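Local coordinates for protein glucose-1-phosphate uridylyltransferase (PDB 2UX8) that probably catalyses the transfer of a uridylyl group from UTP to alpha-D-glucose 1-phosphate, giving UDP-glucose and diphosphate, at residues C[159-171]-C[250-262]. Sequence-based numbering, arbitrary orientation.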
ATOM      1  N   ASN C 159      24.395 -19.136 -26.114  1.00 87.92           N
ATOM      2  CA  ASN C 159      24.603 -20.582 -26.190  1.00 90.57           C
ATOM      3  C   ASN C 159      25.780 -20.982 -27.058  1.00 91.79           C
ATOM      4  O   ASN C 159      26.297 -22.095 -26.934  1.00 93.49           O
ATOM      5  CB  ASN C 159      23.367 -21.284 -26.759  1.00 64.44           C
ATOM      6  CG  ASN C 159      22.247 -21.403 -25.756  1.00 67.34           C
ATOM      7  OD1 ASN C 159      22.381 -22.057 -24.719  1.00 70.88           O
ATOM      8  ND2 ASN C 159      21.126 -20.774 -26.060  1.00 69.41           N
ATOM      9  N   LYS C 160      26.189 -20.095 -27.956  1.00 66.72           N
ATOM     10  CA  LYS C 160      27.300 -20.421 -28.834  1.00 67.19           C
ATOM     11  C   LYS C 160      28.614 -19.727 -28.517  1.00 66.89           C
ATOM     12  O   LYS C 160      29.674 -20.338 -28.644  1.00 67.72           O
ATOM     13  CB  LYS C 160      26.923 -20.174 -30.295  1.00 67.86           C
ATOM     14  CG  LYS C 160      26.524 -18.773 -30.622  1.00 70.25           C
ATOM     15  CD  LYS C 160      26.190 -18.632 -32.097  1.00 74.86           C
ATOM     16  CE  LYS C 160      27.431 -18.703 -32.980  1.00 74.95           C
ATOM     17  NZ  LYS C 160      27.116 -18.565 -34.438  1.00 76.77           N
ATOM     18  N   VAL C 161      28.565 -18.465 -28.103  1.00 43.35           N
ATOM     19  CA  VAL C 161      29.798 -17.763 -27.776  1.00 43.07           C
ATOM     20  C   VAL C 161      30.062 -17.520 -26.285  1.00 42.91           C
ATOM     21  O   VAL C 161      31.212 -17.261 -25.905  1.00 43.15           O
ATOM     22  CB  VAL C 161      29.877 -16.438 -28.518  1.00 45.85           C
ATOM     23  CG1 VAL C 161      31.236 -15.817 -28.306  1.00 47.09           C
ATOM     24  CG2 VAL C 161      29.629 -16.673 -29.994  1.00 45.77           C
ATOM     25  N   GLY C 162      29.019 -17.604 -25.452  1.00 38.16           N
ATOM     26  CA  GLY C 162      29.175 -17.412 -24.016  1.00 37.19           C
ATOM     27  C   GLY C 162      29.650 -16.028 -23.647  1.00 36.97           C
ATOM     28  O   GLY C 162      29.497 -15.101 -24.437  1.00 36.69           O
ATOM     29  N   GLY C 163      30.222 -15.876 -22.456  1.00 49.46           N
ATOM     30  CA  GLY C 163      30.714 -14.571 -22.036  1.00 49.52           C
ATOM     31  C   GLY C 163      29.633 -13.532 -21.765  1.00 49.61           C
ATOM     32  O   GLY C 163      28.577 -13.857 -21.236  1.00 49.67           O
ATOM     33  N   ASN C 164      29.899 -12.283 -22.140  1.00 43.73           N
ATOM     34  CA  ASN C 164      28.954 -11.199 -21.920  1.00 44.07           C
ATOM     35  C   ASN C 164      28.382 -10.668 -23.229  1.00 43.99           C
ATOM     36  O   ASN C 164      29.090 -10.559 -24.227  1.00 44.82           O
ATOM     37  CB  ASN C 164      29.640 -10.062 -21.157  1.00 50.51           C
ATOM     38  CG  ASN C 164      30.467 -10.564 -19.984  1.00 51.62           C
ATOM     39  OD1 ASN C 164      31.661 -10.835 -20.122  1.00 55.10           O
ATOM     40  ND2 ASN C 164      29.830 -10.706 -18.825  1.00 50.99           N
ATOM     41  N   LEU C 165      27.093 -10.350 -23.220  1.00 44.87           N
ATOM     42  CA  LEU C 165      26.434  -9.826 -24.403  1.00 44.42           C
ATOM     43  C   LEU C 165      25.541  -8.648 -24.043  1.00 44.72           C
ATOM     44  O   LEU C 165      25.032  -8.546 -22.922  1.00 44.39           O
ATOM     45  CB  LEU C 165      25.581 -10.902 -25.080  1.00 47.60           C
ATOM     46  CG  LEU C 165      26.220 -12.166 -25.659  1.00 47.81           C
ATOM     47  CD1 LEU C 165      26.294 -13.226 -24.586  1.00 47.84           C
ATOM     48  CD2 LEU C 165      25.379 -12.690 -26.812  1.00 47.80           C
ATOM     49  N   ILE C 166      25.356  -7.758 -25.011  1.00 47.22           N
ATOM     50  CA  ILE C 166      24.509  -6.591 -24.837  1.00 47.65           C
ATOM     51  C   ILE C 166      23.847  -6.292 -26.166  1.00 48.37           C
ATOM     52  O   ILE C 166      24.387  -6.611 -27.217  1.00 48.86           O
ATOM     53  CB  ILE C 166      25.323  -5.355 -24.405  1.00 33.56           C
ATOM     54  CG1 ILE C 166      26.508  -5.167 -25.351  1.00 34.41           C
ATOM     55  CG2 ILE C 166      25.789  -5.511 -22.962  1.00 32.89           C
ATOM     56  CD1 ILE C 166      27.293  -3.901 -25.114  1.00 33.77           C
ATOM     57  N   CYS C 167      22.668  -5.693 -26.122  1.00 53.78           N
ATOM     58  CA  CYS C 167      21.972  -5.347 -27.347  1.00 54.52           C
ATOM     59  C   CYS C 167      22.604  -4.072 -27.895  1.00 55.55           C
ATOM     60  O   CYS C 167      22.817  -3.103 -27.161  1.00 55.96           O
ATOM     61  CB  CYS C 167      20.492  -5.117 -27.072  1.00 41.06           C
ATOM     62  SG  CYS C 167      19.541  -4.902 -28.564  1.00 38.92           S
ATOM     63  N   ALA C 168      22.914  -4.078 -29.187  1.00 54.11           N
ATOM     64  CA  ALA C 168      23.535  -2.926 -29.823  1.00 55.06           C
ATOM     65  C   ALA C 168      22.652  -2.384 -30.925  1.00 56.06           C
ATOM     66  O   ALA C 168      21.932  -3.138 -31.590  1.00 56.26           O
ATOM     67  CB  ALA C 168      24.902  -3.306 -30.377  1.00 36.70           C
ATOM     68  N   GLU C 169      22.736  -1.072 -31.119  1.00 43.54           N
ATOM     69  CA  GLU C 169      21.920  -0.395 -32.109  1.00 45.52           C
ATOM     70  C   GLU C 169      22.582   0.894 -32.595  1.00 47.38           C
ATOM     71  O   GLU C 169      23.025   1.718 -31.791  1.00 47.59           O
ATOM     72  CB  GLU C 169      20.559  -0.096 -31.477  1.00 49.42           C
ATOM     73  CG  GLU C 169      19.516   0.535 -32.368  1.00 49.23           C
ATOM     74  CD  GLU C 169      18.235   0.796 -31.603  1.00 49.21           C
ATOM     75  OE1 GLU C 169      17.732  -0.158 -30.963  1.00 48.06           O
ATOM     76  OE2 GLU C 169      17.739   1.944 -31.637  1.00 46.87           O
ATOM     77  N   GLU C 170      22.661   1.048 -33.917  1.00 60.63           N
ATOM     78  CA  GLU C 170      23.248   2.239 -34.530  1.00 62.16           C
ATOM     79  C   GLU C 170      22.369   3.434 -34.198  1.00 62.61           C
ATOM     80  O   GLU C 170      21.157   3.404 -34.406  1.00 62.70           O
ATOM     81  CB  GLU C 170      23.328   2.075 -36.052  1.00 89.43           C
ATOM     82  CG  GLU C 170      24.501   1.250 -36.546  1.00 90.77           C
ATOM     83  CD  GLU C 170      25.816   1.965 -36.356  1.00 92.65           C
ATOM     84  OE1 GLU C 170      25.952   3.094 -36.870  1.00 94.19           O
ATOM     85  OE2 GLU C 170      26.714   1.405 -35.695  1.00 93.46           O
ATOM     86  N   VAL C 171      22.980   4.492 -33.687  1.00 47.92           N
ATOM     87  CA  VAL C 171      22.231   5.680 -33.322  1.00 49.18           C
ATOM     88  C   VAL C 171      22.813   6.916 -34.000  1.00 50.17           C
ATOM     89  O   VAL C 171      24.004   6.967 -34.297  1.00 49.83           O
ATOM     90  CB  VAL C 171      22.240   5.863 -31.785  1.00 60.47           C
ATOM     91  CG1 VAL C 171      23.223   6.937 -31.377  1.00 60.47           C
ATOM     92  CG2 VAL C 171      20.857   6.192 -31.301  1.00 61.02           C
ATOM     93  N   GLN C 250      37.211 -12.097 -21.360  1.00 75.43           N
ATOM     94  CA  GLN C 250      35.996 -12.851 -21.601  1.00 72.92           C
ATOM     95  C   GLN C 250      35.316 -12.373 -22.874  1.00 70.49           C
ATOM     96  O   GLN C 250      35.372 -11.189 -23.218  1.00 70.23           O
ATOM     97  CB  GLN C 250      35.054 -12.767 -20.401  1.00 75.24           C
ATOM     98  CG  GLN C 250      34.904 -14.111 -19.710  1.00 75.12           C
ATOM     99  CD  GLN C 250      34.144 -14.047 -18.400  1.00 75.15           C
ATOM    100  OE1 GLN C 250      33.796 -15.078 -17.829  1.00 74.18           O
ATOM    101  NE2 GLN C 250      33.893 -12.840 -17.913  1.00 74.99           N
ATOM    102  N   PRO C 251      34.705 -13.309 -23.617  1.00 41.27           N
ATOM    103  CA  PRO C 251      33.996 -13.029 -24.871  1.00 40.09           C
ATOM    104  C   PRO C 251      32.955 -11.940 -24.641  1.00 39.56           C
ATOM    105  O   PRO C 251      32.043 -12.123 -23.838  1.00 39.71           O
ATOM    106  CB  PRO C 251      33.322 -14.361 -25.194  1.00 23.29           C
ATOM    107  CG  PRO C 251      34.234 -15.371 -24.596  1.00 23.03           C
ATOM    108  CD  PRO C 251      34.662 -14.747 -23.288  1.00 23.96           C
ATOM    109  N   PHE C 252      33.084 -10.813 -25.328  1.00 62.81           N
ATOM    110  CA  PHE C 252      32.113  -9.753 -25.156  1.00 62.04           C
ATOM    111  C   PHE C 252      31.620  -9.291 -26.517  1.00 61.35           C
ATOM    112  O   PHE C 252      32.381  -8.760 -27.322  1.00 61.36           O
ATOM    113  CB  PHE C 252      32.725  -8.607 -24.357  1.00 52.03           C
ATOM    114  CG  PHE C 252      31.719  -7.826 -23.579  1.00 52.92           C
ATOM    115  CD1 PHE C 252      32.070  -7.203 -22.389  1.00 52.30           C
ATOM    116  CD2 PHE C 252      30.415  -7.707 -24.042  1.00 52.96           C
ATOM    117  CE1 PHE C 252      31.135  -6.471 -21.669  1.00 52.98           C
ATOM    118  CE2 PHE C 252      29.474  -6.978 -23.331  1.00 52.74           C
ATOM    119  CZ  PHE C 252      29.835  -6.356 -22.139  1.00 52.29           C
ATOM    120  N   HIS C 253      30.334  -9.513 -26.767  1.00 48.89           N
ATOM    121  CA  HIS C 253      29.742  -9.159 -28.045  1.00 47.83           C
ATOM    122  C   HIS C 253      28.490  -8.308 -27.963  1.00 47.49           C
ATOM    123  O   HIS C 253      27.759  -8.329 -26.970  1.00 47.38           O
ATOM    124  CB  HIS C 253      29.402 -10.429 -28.809  1.00 46.32           C
ATOM    125  CG  HIS C 253      30.553 -11.368 -28.948  1.00 46.50           C
ATOM    126  ND1 HIS C 253      31.585 -11.152 -29.833  1.00 46.39           N
ATOM    127  CD2 HIS C 253      30.852 -12.512 -28.292  1.00 45.83           C
ATOM    128  CE1 HIS C 253      32.471 -12.124 -29.716  1.00 45.44           C
ATOM    129  NE2 HIS C 253      32.050 -12.961 -28.787  1.00 44.10           N
ATOM    130  N   GLY C 254      28.257  -7.564 -29.038  1.00 57.32           N
ATOM    131  CA  GLY C 254      27.080  -6.734 -29.136  1.00 55.89           C
ATOM    132  C   GLY C 254      26.141  -7.505 -30.037  1.00 54.80           C
ATOM    133  O   GLY C 254      26.577  -8.091 -31.024  1.00 54.71           O
ATOM    134  N   VAL C 255      24.859  -7.526 -29.693  1.00 40.18           N
ATOM    135  CA  VAL C 255      23.875  -8.231 -30.493  1.00 39.22           C
ATOM    136  C   VAL C 255      22.886  -7.247 -31.104  1.00 39.00           C
ATOM    137  O   VAL C 255      22.364  -6.377 -30.414  1.00 38.85           O
ATOM    138  CB  VAL C 255      23.099  -9.239 -29.639  1.00 54.40           C
ATOM    139  CG1 VAL C 255      22.157 -10.031 -30.511  1.00 53.27           C
ATOM    140  CG2 VAL C 255      24.069 -10.161 -28.913  1.00 54.86           C
ATOM    141  N   THR C 256      22.644  -7.366 -32.404  1.00 44.85           N
ATOM    142  CA  THR C 256      21.690  -6.482 -33.045  1.00 44.79           C
ATOM    143  C   THR C 256      20.359  -7.224 -33.096  1.00 43.79           C
ATOM    144  O   THR C 256      20.286  -8.387 -33.492  1.00 43.52           O
ATOM    145  CB  THR C 256      22.158  -6.057 -34.452  1.00 44.93           C
ATOM    146  OG1 THR C 256      22.481  -7.216 -35.219  1.00 48.25           O
ATOM    147  CG2 THR C 256      23.388  -5.174 -34.351  1.00 45.66           C
ATOM    148  N   PHE C 257      19.318  -6.534 -32.658  1.00 37.46           N
ATOM    149  CA  PHE C 257      17.981  -7.086 -32.574  1.00 36.91           C
ATOM    150  C   PHE C 257      17.220  -7.178 -33.890  1.00 37.43           C
ATOM    151  O   PHE C 257      17.162  -6.219 -34.654  1.00 37.31           O
ATOM    152  CB  PHE C 257      17.186  -6.257 -31.556  1.00 30.65           C
ATOM    153  CG  PHE C 257      15.771  -6.705 -31.373  1.00 28.01           C
ATOM    154  CD1 PHE C 257      15.477  -8.041 -31.101  1.00 26.96           C
ATOM    155  CD2 PHE C 257      14.732  -5.783 -31.436  1.00 26.21           C
ATOM    156  CE1 PHE C 257      14.160  -8.455 -30.889  1.00 26.87           C
ATOM    157  CE2 PHE C 257      13.415  -6.173 -31.229  1.00 26.37           C
ATOM    158  CZ  PHE C 257      13.121  -7.516 -30.951  1.00 27.81           C
ATOM    159  N   GLN C 258      16.635  -8.347 -34.135  1.00 53.32           N
ATOM    160  CA  GLN C 258      15.844  -8.593 -35.333  1.00 53.97           C
ATOM    161  C   GLN C 258      14.429  -8.126 -35.015  1.00 53.42           C
ATOM    162  O   GLN C 258      13.531  -8.931 -34.741  1.00 54.12           O
ATOM    163  CB  GLN C 258      15.825 -10.081 -35.640  1.00 83.93           C
ATOM    164  CG  GLN C 258      17.172 -10.721 -35.486  1.00 88.54           C
ATOM    165  CD  GLN C 258      17.980 -10.673 -36.749  1.00 94.37           C
ATOM    166  OE1 GLN C 258      18.148 -11.690 -37.415  1.00 94.60           O
ATOM    167  NE2 GLN C 258      18.481  -9.491 -37.100  1.00 97.45           N
ATOM    168  N   GLY C 259      14.247  -6.814 -35.033  1.00 35.11           N
ATOM    169  CA  GLY C 259      12.951  -6.234 -34.741  1.00 33.69           C
ATOM    170  C   GLY C 259      13.190  -4.765 -34.499  1.00 33.30           C
ATOM    171  O   GLY C 259      14.291  -4.277 -34.746  1.00 33.09           O
ATOM    172  N   THR C 260      12.177  -4.043 -34.039  1.00 36.59           N
ATOM    173  CA  THR C 260      12.372  -2.631 -33.769  1.00 36.72           C
ATOM    174  C   THR C 260      12.194  -2.313 -32.291  1.00 36.17           C
ATOM    175  O   THR C 260      11.382  -2.918 -31.577  1.00 35.82           O
ATOM    176  CB  THR C 260      11.438  -1.756 -34.613  1.00 43.43           C
ATOM    177  OG1 THR C 260      10.104  -2.253 -34.518  1.00 47.24           O
ATOM    178  CG2 THR C 260      11.876  -1.763 -36.064  1.00 43.74           C
ATOM    179  N   ARG C 261      12.987  -1.360 -31.838  1.00 34.03           N
ATOM    180  CA  ARG C 261      12.955  -0.960 -30.454  1.00 34.17           C
ATOM    181  C   ARG C 261      12.327   0.409 -30.307  1.00 33.88           C
ATOM    182  O   ARG C 261      12.612   1.315 -31.075  1.00 34.70           O
ATOM    183  CB  ARG C 261      14.378  -0.961 -29.906  1.00 39.93           C
ATOM    184  CG  ARG C 261      14.559  -0.259 -28.594  1.00 39.80           C
ATOM    185  CD  ARG C 261      15.618   0.797 -28.759  1.00 40.97           C
ATOM    186  NE  ARG C 261      15.881   1.549 -27.541  1.00 42.61           N
ATOM    187  CZ  ARG C 261      16.557   2.694 -27.515  1.00 43.55           C
ATOM    188  NH1 ARG C 261      17.033   3.207 -28.646  1.00 41.22           N
ATOM    189  NH2 ARG C 261      16.744   3.333 -26.368  1.00 43.85           N
ATOM    190  N   TYR C 262      11.446   0.549 -29.328  1.00 41.21           N
ATOM    191  CA  TYR C 262      10.805   1.828 -29.090  1.00 40.53           C
ATOM    192  C   TYR C 262      11.231   2.335 -27.730  1.00 39.89           C
ATOM    193  O   TYR C 262      11.135   1.630 -26.730  1.00 40.06           O
ATOM    194  CB  TYR C 262       9.284   1.688 -29.145  1.00 38.11           C
ATOM    195  CG  TYR C 262       8.777   1.258 -30.492  1.00 36.84           C
ATOM    196  CD1 TYR C 262       8.771  -0.086 -30.854  1.00 36.69           C
ATOM    197  CD2 TYR C 262       8.355   2.199 -31.431  1.00 36.53           C
ATOM    198  CE1 TYR C 262       8.362  -0.491 -32.126  1.00 36.12           C
ATOM    199  CE2 TYR C 262       7.940   1.809 -32.709  1.00 37.92           C
ATOM    200  CZ  TYR C 262       7.949   0.460 -33.049  1.00 36.86           C
ATOM    201  OH  TYR C 262       7.565   0.060 -34.307  1.00 36.34           O
TER
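A parallel strand pair in the mixed sheet of the nucleotidyltransferase domain joins Asn-164 to Ala-168 with Pro-251 to Val-255. The ladder starts where Asn-164 N donates to Pro-251 O (2.7 Å), then alternates: His-253 N to Asn-164 O, Ile-166 N to His-253 O, Val-255 N to Ile-166 O. It ends with Ala-168 N on Val-255 O.

On one face of the sheet, Asn-164 CB sits almost centrally over the Phe-252 ring, 3.6 Å from its centroid, in a CH-pi contact. Ile-166 CG2 meets the edge of the same ring, 4.0 Å from CE2. With an alanine here instead of Phe-252, the ring under Asn-164 CB and beside Ile-166 CG2 is gone, which would probably open a gap on this face of the sheet. The other face carries Leu-165 CD2 against Val-255 CG2 (3.5 Å).

This is the GT-A, Rossmann-like fold of sugar nucleotidyltransferases; strand 164-170 lies in the sheet between 252-256 and the antiparallel strands 210-213 and 215-218. Beyond the ladder, Arg-261 comes near the bound glucose 1-phosphate, its side chain about 5 Å away. Glu-169, its CG anti to the backbone N (chi1 -176°) and its chain extended, brings OE2 to the guanidinium edge of Arg-261, a weak salt bridge of 3.3 Å to NH1. The Glu-169 carboxylate and the guanidinium planes stand 64° apart, while Arg-261 NH2 pairs with Asp-142, which binds glucose 1-phosphate.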